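Local coordinates for fiber protein (Raptor adenovirus a, PDB 5FLD), which probably attaches the virus to receptors on host cells, here as the trimeric head domain of the fibre in a form lacking one beta-hairpin, at residues P101-C106 with L118-F123. The protein carries 2 engineered substitutions. Sequence-based numbering, arbitrary orientation.
Sequences PSTALC and LCMMQF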
loop_
_atom_site.group_PDB
_atom_site.type_symbol
_atom_site.label_atom_id
_atom_site.label_comp_id
_atom_site.label_asym_id
_atom_site.label_seq_id
_atom_site.Cartn_x
_atom_site.Cartn_y
_atom_site.Cartn_z
ATOM N N PRO A 101 -7.358 -5.749 -1.574
ATOM C CA PRO A 101 -6.735 -5.331 -0.326
ATOM C C PRO A 101 -6.132 -3.954 -0.420
ATOM O O PRO A 101 -5.697 -3.574 -1.516
ATOM C CB PRO A 101 -5.601 -6.352 -0.121
ATOM C CG PRO A 101 -5.244 -6.694 -1.482
ATOM C CD PRO A 101 -6.569 -6.847 -2.192
ATOM N N SER A 102 -6.132 -3.232 0.701
ATOM C CA SER A 102 -5.484 -1.914 0.819
ATOM C C SER A 102 -4.600 -1.843 2.058
ATOM O O SER A 102 -4.854 -2.475 3.100
ATOM C CB SER A 102 -6.512 -0.765 0.899
ATOM O OG SER A 102 -6.929 -0.444 -0.375
ATOM N N THR A 103 -3.595 -1.004 2.002
ATOM C CA THR A 103 -2.650 -0.890 3.094
ATOM C C THR A 103 -3.195 0.075 4.139
ATOM O O THR A 103 -3.739 1.101 3.800
ATOM C CB THR A 103 -1.270 -0.435 2.600
ATOM O OG1 THR A 103 -0.871 -1.337 1.549
ATOM C CG2 THR A 103 -0.245 -0.473 3.730
ATOM N N ALA A 104 -2.994 -0.291 5.398
ATOM C CA ALA A 104 -3.346 0.580 6.526
ATOM C C ALA A 104 -2.233 0.638 7.520
ATOM O O ALA A 104 -1.510 -0.305 7.674
ATOM C CB ALA A 104 -4.613 0.104 7.223
ATOM N N LEU A 105 -2.140 1.748 8.233
ATOM C CA LEU A 105 -1.316 1.822 9.423
ATOM C C LEU A 105 -2.260 1.724 10.606
ATOM O O LEU A 105 -3.183 2.532 10.720
ATOM C CB LEU A 105 -0.556 3.155 9.492
ATOM C CG LEU A 105 0.353 3.327 10.714
ATOM C CD1 LEU A 105 1.498 2.322 10.769
ATOM C CD2 LEU A 105 0.917 4.740 10.666
ATOM N N CYS A 106 -2.059 0.697 11.432
ATOM C CA CYS A 106 -2.904 0.420 12.580
ATOM C C CYS A 106 -2.105 0.438 13.846
ATOM O O CYS A 106 -0.887 0.157 13.878
ATOM C CB CYS A 106 -3.565 -0.949 12.454
ATOM S SG CYS A 106 -4.629 -1.011 10.985
ATOM N N LEU A 118 2.121 -1.467 9.808
ATOM C CA LEU A 118 1.444 -1.539 8.519
ATOM C C LEU A 118 0.836 -2.927 8.361
ATOM O O LEU A 118 1.477 -3.933 8.650
ATOM C CB LEU A 118 2.382 -1.218 7.322
ATOM C CG LEU A 118 2.864 0.222 7.142
ATOM C CD1 LEU A 118 3.454 0.427 5.752
ATOM C CD2 LEU A 118 1.733 1.194 7.314
ATOM N N CYS A 119 -0.402 -2.940 7.900
ATOM C CA CYS A 119 -1.233 -4.141 7.701
ATOM C C CYS A 119 -1.935 -4.033 6.377
ATOM O O CYS A 119 -2.058 -2.923 5.844
ATOM C CB CYS A 119 -2.334 -4.202 8.742
ATOM S SG CYS A 119 -1.749 -4.268 10.435
ATOM N N MET A 120 -2.456 -5.134 5.865
ATOM C CA MET A 120 -3.346 -5.032 4.720
ATOM C C MET A 120 -4.756 -5.357 5.186
ATOM O O MET A 120 -4.952 -6.165 6.097
ATOM C CB MET A 120 -2.887 -5.880 3.569
ATOM C CG MET A 120 -1.597 -5.295 2.956
ATOM S SD MET A 120 -1.248 -5.849 1.312
ATOM C CE MET A 120 -2.273 -4.670 0.436
ATOM N N MET A 121 -5.727 -4.677 4.591
ATOM C CA MET A 121 -7.152 -4.859 4.936
ATOM C C MET A 121 -7.954 -5.095 3.679
ATOM O O MET A 121 -7.633 -4.551 2.636
ATOM C CB MET A 121 -7.689 -3.602 5.580
ATOM C CG MET A 121 -7.005 -3.220 6.845
ATOM S SD MET A 121 -7.954 -1.840 7.529
ATOM C CE MET A 121 -7.294 -2.050 9.143
ATOM N N GLN A 122 -9.048 -5.854 3.795
ATOM C CA GLN A 122 -9.851 -6.225 2.661
ATOM C C GLN A 122 -11.255 -6.544 3.121
ATOM O O GLN A 122 -11.417 -7.196 4.150
ATOM C CB GLN A 122 -9.251 -7.463 1.988
ATOM C CG GLN A 122 -9.888 -7.761 0.656
ATOM C CD GLN A 122 -9.175 -8.874 -0.085
ATOM O OE1 GLN A 122 -8.400 -9.654 0.499
ATOM N NE2 GLN A 122 -9.420 -8.944 -1.379
ATOM N N PHE A 123 -12.236 -6.049 2.388
ATOM C CA PHE A 123 -13.639 -6.408 2.621
ATOM C C PHE A 123 -13.989 -7.615 1.751
ATOM O O PHE A 123 -13.795 -7.598 0.534
ATOM C CB PHE A 123 -14.559 -5.261 2.328
ATOM C CG PHE A 123 -14.486 -4.154 3.326
ATOM C CD1 PHE A 123 -13.579 -3.107 3.164
ATOM C CD2 PHE A 123 -15.325 -4.135 4.416
ATOM C CE1 PHE A 123 -13.531 -2.075 4.101
ATOM C CE2 PHE A 123 -15.272 -3.123 5.358
ATOM C CZ PHE A 123 -14.356 -2.066 5.199
#
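Ser102 with Met121 and Ala104 with Cys119 are the hydrogen-bonded pairs of an antiparallel ladder, each closed by two backbone bonds. Ser102 N reaches Met121 O at 2.8 Å, and Met121 N returns to Ser102 O; Ala104 N to Cys119 O, at 172° through the hydrogen, is the straightest of the four. Thr103 with Met120 and Leu105 with Leu118 are the non-hydrogen-bonded pairs. Between the bonds the CA-H groups of Thr103, Met120 and Leu118 lean on the carbonyls of the hydrogen-bonded pairs, as Leu118 CA does on Ala104 O at 3.3 Å.

The side-chain contacts fall mostly on the two faces. Where Ala104 and Cys119 point, Met121 runs out extended and lays its thioether along Ala104, Met121 SD 3.9 Å from Ala104 CB, until Met121 CE meets Cys106 SG at 3.4 Å. On the Thr103 and Leu105 face, Met120 instead bends at its last torsion (chi3 84°). That turn brings Met120 CE between Pro101 CB and Thr103 OG1, 3.8 Å from each. Farther along, Leu105 CD1 packs against Leu118 CD2 at 3.6 Å. At the other end of the ladder, the Gln122 chain lies alongside the Pro101 ring, pointing the same way; Gln122 NE2 passes 3.6 Å from Pro101 CD and is hydrogen-bonded to Thr99 O.

The Thr103 face lies at the trimer interface: Thr103 packs on Thr103 of both other subunits, and Met120 on Leu118 of the second subunit. Within the chain these strands are the two arms of a beta hairpin, 102-109 and 114-125, flanked in the sheet by 147-159 beside the first and 131-136 beside the second. Ser102 OG bonds to Pro155 O, while Met121 is buried against Met148 and Ile150 of strand 147-159 and Val135 of strand 131-136.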